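Local coordinates for ribonucleoside-diphosphate reductase small chain 2 (Saccharomyces cerevisiae, PDB 1JK0), which forms heterodimers with the other ribonucleotide reductase small subunit, aiding its folding and its assembly with the large subunits, in the enzyme that makes deoxyribonucleotides for DNA synthesis, at residues E165-N170 / Y175-V180; T80-L85 / A137-P142. All coordinates share one frame; numbering follows the deposited sequence.

Interaction 1. Residues E165-N170 / Y175-V180; sequences ERWISN and YAERLV
Arg-178 lays the aliphatic part of its side chain along the carbonyl oxygens of Trp-167 and Ile-168: its CG lies 3.6 Å from Trp-167 O, and its CD comes to 3.5 Å from Ile-168 O. CG stands beside its own backbone N, opposite the carbonyl carbon (chi1 -54°); the chain then runs nearly extended at chi2 and bends at chi3 (-85°). That bend turns the guanidinium back over the start of its own helix, where one of its faces has Tyr-175 N 3.5 Å above the plane, toward the rim of the group. The guanidinium makes its polar bonds elsewhere: NH2 meets Gln-107 OE1 of helix 101-107 and NH1 meets Ser-173 OG, a hydroxyl that also bonds Asn-170 O. Hydrocarbon and guanidinium thus serve different neighbours, the first meeting the main chain of 167-168 and the second the connecting loop and helix 101-107.

Glu-177, with its side chain fully stretched beyond CB, brings OE2 to the edge of the Trp-167 indole near the ring plane, 4.5 Å from CE3. This is a loose approach, whereas the hydrogen bond from Leu-174 N to the same oxygen holds the carboxylate. Ile-168 adds a glancing contact, its CG1 4.2 Å from Arg-178 O, and touches Phe-104, as Arg-178 does. The indole also meets the Phe-163 ring and packs on Ile-242 and Ile-246 of helix 240-258.

No hydrogen bond joins 165-170 directly to 175-180. The arrangement is that of the connection between two successive helices in an all-helical, ferritin-like bundle, with Glu-177 bonding Leu-174 N in the manner of one half of a capping box at the start of the second helix.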
loop_
_atom_site.group_PDB
_atom_site.type_symbol
_atom_site.label_atom_id
_atom_site.label_comp_id
_atom_site.label_asym_id
_atom_site.label_seq_id
_atom_site.Cartn_x
_atom_site.Cartn_y
_atom_site.Cartn_z
ATOM N N GLU B 165 21.608 -1.314 -14.041
ATOM C CA GLU B 165 21.651 -0.205 -14.991
ATOM C C GLU B 165 21.687 -0.729 -16.422
ATOM O O GLU B 165 21.425 0.009 -17.373
ATOM C CB GLU B 165 22.892 0.652 -14.746
ATOM C CG GLU B 165 23.007 1.835 -15.688
ATOM C CD GLU B 165 21.889 2.836 -15.487
ATOM O OE1 GLU B 165 21.295 3.280 -16.494
ATOM O OE2 GLU B 165 21.610 3.183 -14.318
ATOM N N ARG B 166 21.997 -2.014 -16.562
ATOM C CA ARG B 166 22.108 -2.648 -17.870
ATOM C C ARG B 166 20.805 -3.224 -18.432
ATOM O O ARG B 166 20.358 -2.827 -19.510
ATOM C CB ARG B 166 23.180 -3.749 -17.801
ATOM C CG ARG B 166 23.717 -4.216 -19.149
ATOM C CD ARG B 166 24.699 -5.389 -19.016
ATOM N NE ARG B 166 25.894 -5.063 -18.238
ATOM C CZ ARG B 166 26.035 -5.278 -16.932
ATOM N NH1 ARG B 166 25.053 -5.827 -16.232
ATOM N NH2 ARG B 166 27.164 -4.943 -16.324
ATOM N N TRP B 167 20.193 -4.152 -17.702
ATOM C CA TRP B 167 18.969 -4.786 -18.175
ATOM C C TRP B 167 17.645 -4.185 -17.694
ATOM O O TRP B 167 16.659 -4.208 -18.429
ATOM C CB TRP B 167 18.994 -6.273 -17.833
ATOM C CG TRP B 167 20.292 -6.969 -18.153
ATOM C CD1 TRP B 167 21.349 -7.148 -17.314
ATOM C CD2 TRP B 167 20.639 -7.630 -19.380
ATOM N NE1 TRP B 167 22.330 -7.890 -17.935
ATOM C CE2 TRP B 167 21.919 -8.198 -19.203
ATOM C CE3 TRP B 167 19.991 -7.799 -20.610
ATOM C CZ2 TRP B 167 22.562 -8.924 -20.204
ATOM C CZ3 TRP B 167 20.633 -8.525 -21.609
ATOM C CH2 TRP B 167 21.906 -9.077 -21.396
ATOM N N ILE B 168 17.611 -3.648 -16.476
ATOM C CA ILE B 168 16.380 -3.071 -15.929
ATOM C C ILE B 168 16.147 -1.580 -16.197
ATOM O O ILE B 168 15.113 -1.201 -16.742
ATOM C CB ILE B 168 16.296 -3.260 -14.397
ATOM C CG1 ILE B 168 16.412 -4.735 -14.034
ATOM C CG2 ILE B 168 14.990 -2.675 -13.876
ATOM C CD1 ILE B 168 16.412 -4.964 -12.543
ATOM N N SER B 169 17.098 -0.737 -15.789
ATOM C CA SER B 169 16.968 0.717 -15.955
ATOM C C SER B 169 17.087 1.180 -17.403
ATOM O O SER B 169 16.346 2.063 -17.842
ATOM C CB SER B 169 18.014 1.443 -15.100
ATOM O OG SER B 169 17.855 1.138 -13.724
ATOM N N ASN B 170 18.023 0.579 -18.135
ATOM C CA ASN B 170 18.257 0.905 -19.539
ATOM C C ASN B 170 16.954 0.929 -20.337
ATOM O O ASN B 170 16.174 -0.021 -20.305
ATOM C CB ASN B 170 19.249 -0.106 -20.146
ATOM C CG ASN B 170 19.265 -0.081 -21.666
ATOM O OD1 ASN B 170 19.155 0.978 -22.279
ATOM N ND2 ASN B 170 19.422 -1.251 -22.278
ATOM N N TYR B 175 10.395 -6.303 -21.229
ATOM C CA TYR B 175 9.795 -6.791 -19.988
ATOM C C TYR B 175 10.307 -8.158 -19.558
ATOM O O TYR B 175 10.699 -8.355 -18.401
ATOM C CB TYR B 175 8.275 -6.839 -20.126
ATOM C CG TYR B 175 7.575 -7.314 -18.876
ATOM C CD1 TYR B 175 7.695 -6.610 -17.683
ATOM C CD2 TYR B 175 6.807 -8.478 -18.880
ATOM C CE1 TYR B 175 7.074 -7.051 -16.525
ATOM C CE2 TYR B 175 6.179 -8.925 -17.727
ATOM C CZ TYR B 175 6.317 -8.205 -16.552
ATOM O OH TYR B 175 5.699 -8.635 -15.405
ATOM N N ALA B 176 10.298 -9.107 -20.487
ATOM C CA ALA B 176 10.768 -10.444 -20.177
ATOM C C ALA B 176 12.192 -10.358 -19.658
ATOM O O ALA B 176 12.542 -11.026 -18.691
ATOM C CB ALA B 176 10.709 -11.319 -21.407
ATOM N N GLU B 177 13.010 -9.529 -20.305
ATOM C CA GLU B 177 14.392 -9.358 -19.890
ATOM C C GLU B 177 14.473 -8.812 -18.469
ATOM O O GLU B 177 15.068 -9.447 -17.585
ATOM C CB GLU B 177 15.123 -8.426 -20.854
ATOM C CG GLU B 177 15.512 -9.104 -22.159
ATOM C CD GLU B 177 16.103 -8.146 -23.176
ATOM O OE1 GLU B 177 16.442 -8.613 -24.284
ATOM O OE2 GLU B 177 16.220 -6.936 -22.870
ATOM N N ARG B 178 13.867 -7.647 -18.250
ATOM C CA ARG B 178 13.864 -7.024 -16.929
ATOM C C ARG B 178 13.423 -8.031 -15.874
ATOM O O ARG B 178 13.865 -7.976 -14.730
ATOM C CB ARG B 178 12.912 -5.829 -16.896
ATOM C CG ARG B 178 13.162 -4.787 -17.966
ATOM C CD ARG B 178 12.514 -3.461 -17.594
ATOM N NE ARG B 178 11.105 -3.352 -17.970
ATOM C CZ ARG B 178 10.685 -3.135 -19.210
ATOM N NH1 ARG B 178 11.565 -3.013 -20.190
ATOM N NH2 ARG B 178 9.389 -3.013 -19.465
ATOM N N LEU B 179 12.540 -8.946 -16.252
ATOM C CA LEU B 179 12.078 -9.952 -15.311
ATOM C C LEU B 179 13.238 -10.862 -14.922
ATOM O O LEU B 179 13.532 -11.027 -13.742
ATOM C CB LEU B 179 10.939 -10.765 -15.932
ATOM C CG LEU B 179 9.579 -10.773 -15.231
ATOM C CD1 LEU B 179 9.298 -9.466 -14.511
ATOM C CD2 LEU B 179 8.527 -11.041 -16.273
ATOM N N VAL B 180 13.915 -11.436 -15.912
ATOM C CA VAL B 180 15.044 -12.327 -15.636
ATOM C C VAL B 180 16.106 -11.623 -14.773
ATOM O O VAL B 180 16.636 -12.204 -13.825
ATOM C CB VAL B 180 15.684 -12.836 -16.951
ATOM C CG1 VAL B 180 16.812 -13.800 -16.635
ATOM C CG2 VAL B 180 14.631 -13.531 -17.807
#

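Interaction 2. Residues T80-L85 / A137-P142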
loop_
_atom_site.group_PDB
_atom_site.type_symbol
_atom_site.label_atom_id
_atom_site.label_comp_id
_atom_site.label_asym_id
_atom_site.label_seq_id
_atom_site.Cartn_x
_atom_site.Cartn_y
_atom_site.Cartn_z
ATOM N N THR B 80 33.498 -8.927 12.311
ATOM C CA THR B 80 33.665 -7.936 11.262
ATOM C C THR B 80 32.827 -8.345 10.049
ATOM O O THR B 80 32.258 -7.498 9.358
ATOM C CB THR B 80 35.153 -7.814 10.869
ATOM O OG1 THR B 80 35.940 -7.640 12.055
ATOM C CG2 THR B 80 35.370 -6.615 9.953
ATOM N N TYR B 81 32.745 -9.651 9.810
ATOM C CA TYR B 81 31.978 -10.194 8.692
ATOM C C TYR B 81 30.529 -9.753 8.792
ATOM O O TYR B 81 30.050 -8.932 8.009
ATOM C CB TYR B 81 32.037 -11.720 8.714
ATOM C CG TYR B 81 31.290 -12.371 7.576
ATOM C CD1 TYR B 81 31.478 -11.934 6.262
ATOM C CD2 TYR B 81 30.422 -13.437 7.801
ATOM C CE1 TYR B 81 30.826 -12.536 5.195
ATOM C CE2 TYR B 81 29.761 -14.053 6.738
ATOM C CZ TYR B 81 29.969 -13.594 5.438
ATOM O OH TYR B 81 29.325 -14.180 4.378
ATOM N N ILE B 82 29.839 -10.330 9.766
ATOM C CA ILE B 82 28.449 -10.023 10.036
ATOM C C ILE B 82 28.232 -8.520 9.932
ATOM O O ILE B 82 27.199 -8.069 9.451
ATOM C CB ILE B 82 28.074 -10.501 11.442
ATOM C CG1 ILE B 82 28.235 -12.020 11.509
ATOM C CG2 ILE B 82 26.663 -10.067 11.795
ATOM C CD1 ILE B 82 28.081 -12.598 12.888
ATOM N N GLY B 83 29.219 -7.754 10.382
ATOM C CA GLY B 83 29.122 -6.307 10.326
ATOM C C GLY B 83 28.738 -5.828 8.942
ATOM O O GLY B 83 27.705 -5.188 8.777
ATOM N N ASN B 84 29.562 -6.138 7.946
ATOM C CA ASN B 84 29.283 -5.729 6.569
ATOM C C ASN B 84 28.005 -6.401 6.055
ATOM O O ASN B 84 27.157 -5.756 5.434
ATOM C CB ASN B 84 30.471 -6.085 5.663
ATOM C CG ASN B 84 31.765 -5.398 6.090
ATOM O OD1 ASN B 84 31.880 -4.166 6.048
ATOM N ND2 ASN B 84 32.746 -6.195 6.507
ATOM N N LEU B 85 27.882 -7.701 6.328
ATOM C CA LEU B 85 26.722 -8.511 5.936
ATOM C C LEU B 85 25.431 -7.760 6.241
ATOM O O LEU B 85 24.534 -7.676 5.402
ATOM C CB LEU B 85 26.737 -9.834 6.704
ATOM C CG LEU B 85 25.753 -10.946 6.336
ATOM C CD1 LEU B 85 24.320 -10.500 6.578
ATOM C CD2 LEU B 85 25.966 -11.330 4.887
ATOM N N ALA B 137 21.639 -4.588 18.661
ATOM C CA ALA B 137 21.864 -5.483 19.793
ATOM C C ALA B 137 23.269 -6.058 19.808
ATOM O O ALA B 137 23.779 -6.466 20.854
ATOM C CB ALA B 137 20.846 -6.619 19.766
ATOM N N PHE B 138 23.898 -6.085 18.644
ATOM C CA PHE B 138 25.232 -6.645 18.533
ATOM C C PHE B 138 26.340 -5.613 18.603
ATOM O O PHE B 138 27.108 -5.581 19.562
ATOM C CB PHE B 138 25.345 -7.436 17.230
ATOM C CG PHE B 138 24.389 -8.596 17.135
ATOM C CD1 PHE B 138 24.328 -9.366 15.979
ATOM C CD2 PHE B 138 23.573 -8.938 18.208
ATOM C CE1 PHE B 138 23.475 -10.458 15.896
ATOM C CE2 PHE B 138 22.717 -10.025 18.132
ATOM C CZ PHE B 138 22.669 -10.788 16.974
ATOM N N PHE B 139 26.416 -4.767 17.584
ATOM C CA PHE B 139 27.449 -3.746 17.510
ATOM C C PHE B 139 27.080 -2.471 18.255
ATOM O O PHE B 139 27.411 -1.368 17.820
ATOM C CB PHE B 139 27.745 -3.434 16.046
ATOM C CG PHE B 139 28.073 -4.651 15.230
ATOM C CD1 PHE B 139 27.133 -5.659 15.050
ATOM C CD2 PHE B 139 29.333 -4.809 14.670
ATOM C CE1 PHE B 139 27.442 -6.805 14.333
ATOM C CE2 PHE B 139 29.654 -5.950 13.952
ATOM C CZ PHE B 139 28.706 -6.951 13.783
ATOM N N LYS B 140 26.398 -2.635 19.382
ATOM C CA LYS B 140 25.983 -1.517 20.219
ATOM C C LYS B 140 25.254 -0.429 19.441
ATOM O O LYS B 140 25.376 -0.339 18.220
ATOM C CB LYS B 140 27.195 -0.910 20.923
ATOM C CG LYS B 140 27.071 -0.836 22.441
ATOM C CD LYS B 140 25.773 -0.158 22.873
ATOM C CE LYS B 140 25.810 0.202 24.346
ATOM N NZ LYS B 140 26.240 -0.953 25.185
ATOM N N ASP B 141 24.501 0.398 20.163
ATOM C CA ASP B 141 23.740 1.484 19.553
ATOM C C ASP B 141 24.574 2.222 18.506
ATOM O O ASP B 141 24.128 2.416 17.370
ATOM C CB ASP B 141 23.269 2.490 20.615
ATOM C CG ASP B 141 22.444 1.849 21.710
ATOM O OD1 ASP B 141 21.443 1.170 21.387
ATOM O OD2 ASP B 141 22.797 2.032 22.897
ATOM N N PRO B 142 25.795 2.652 18.873
ATOM C CA PRO B 142 26.602 3.361 17.879
ATOM C C PRO B 142 26.914 2.561 16.619
ATOM O O PRO B 142 27.332 1.399 16.680
ATOM C CB PRO B 142 27.853 3.742 18.665
ATOM C CG PRO B 142 27.298 4.001 20.032
ATOM C CD PRO B 142 26.382 2.803 20.219
#
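The 3.0 Å backbone hydrogen bond from Leu-85 N to Tyr-81 O belongs to the helical turn that presents Ile-82 and Gly-83 to the ring of Phe-139. No hydrogen bond crosses the contact, which is made by that single ring approaching the side of helix 78-89. Phe-139 leads with its far end: CZ lies 3.5 Å from both Gly-83 N and Gly-83 CA, while CE2 is 3.7 Å from Gly-83 CA. The backbone nitrogen and the Ile-82 carbonyl carbon stand obliquely to the ring. With no side chain on Gly-83, the aromatic carbons can settle directly against the main chain.

On the neighbouring residue, the CG2 branch of Ile-82 meets Phe-139 CE1 at 4.2 Å, an ordinary apolar contact. Phe-139 reaches across because its CG lies opposite the carbonyl carbon and beside its own backbone N (chi1 -53°), which projects the ring from 137-142 toward helix 78-89.

Further aromatic packing surrounds the ring. Phe-71 meets Phe-139 with the two planes at about 50°, and it also stacks on Phe-138, so one phenylalanine joins both consecutive rings. Ile-82 is backed by Leu-200 of helix 191-200. The result is a small, buried hydrophobic contact in which a phenylalanine of 137-142 sits against a glycine of helix 78-89, part of the buried packing toward one end of the ferritin-like helical fold of the reductase small chain.

In the fold
The two contacts lie on opposite sides of the chain's centre, with their own centres 33 Å apart and their nearest atoms about 20 Å apart, so they do not touch. Along the chain they come in series: interaction 2 closes with 137-142 before interaction 1 opens at 165-170; helices 111-138 and 155-166 follow each other in the chain. One is a local turn between successive helices, the other joins segments 52 residues apart in the chain. Interaction 2 is nearer the predicted active-site residue Tyr-131, whose side chain is about 8 Å from that of Ile-82; interaction 1 lies away from that residue.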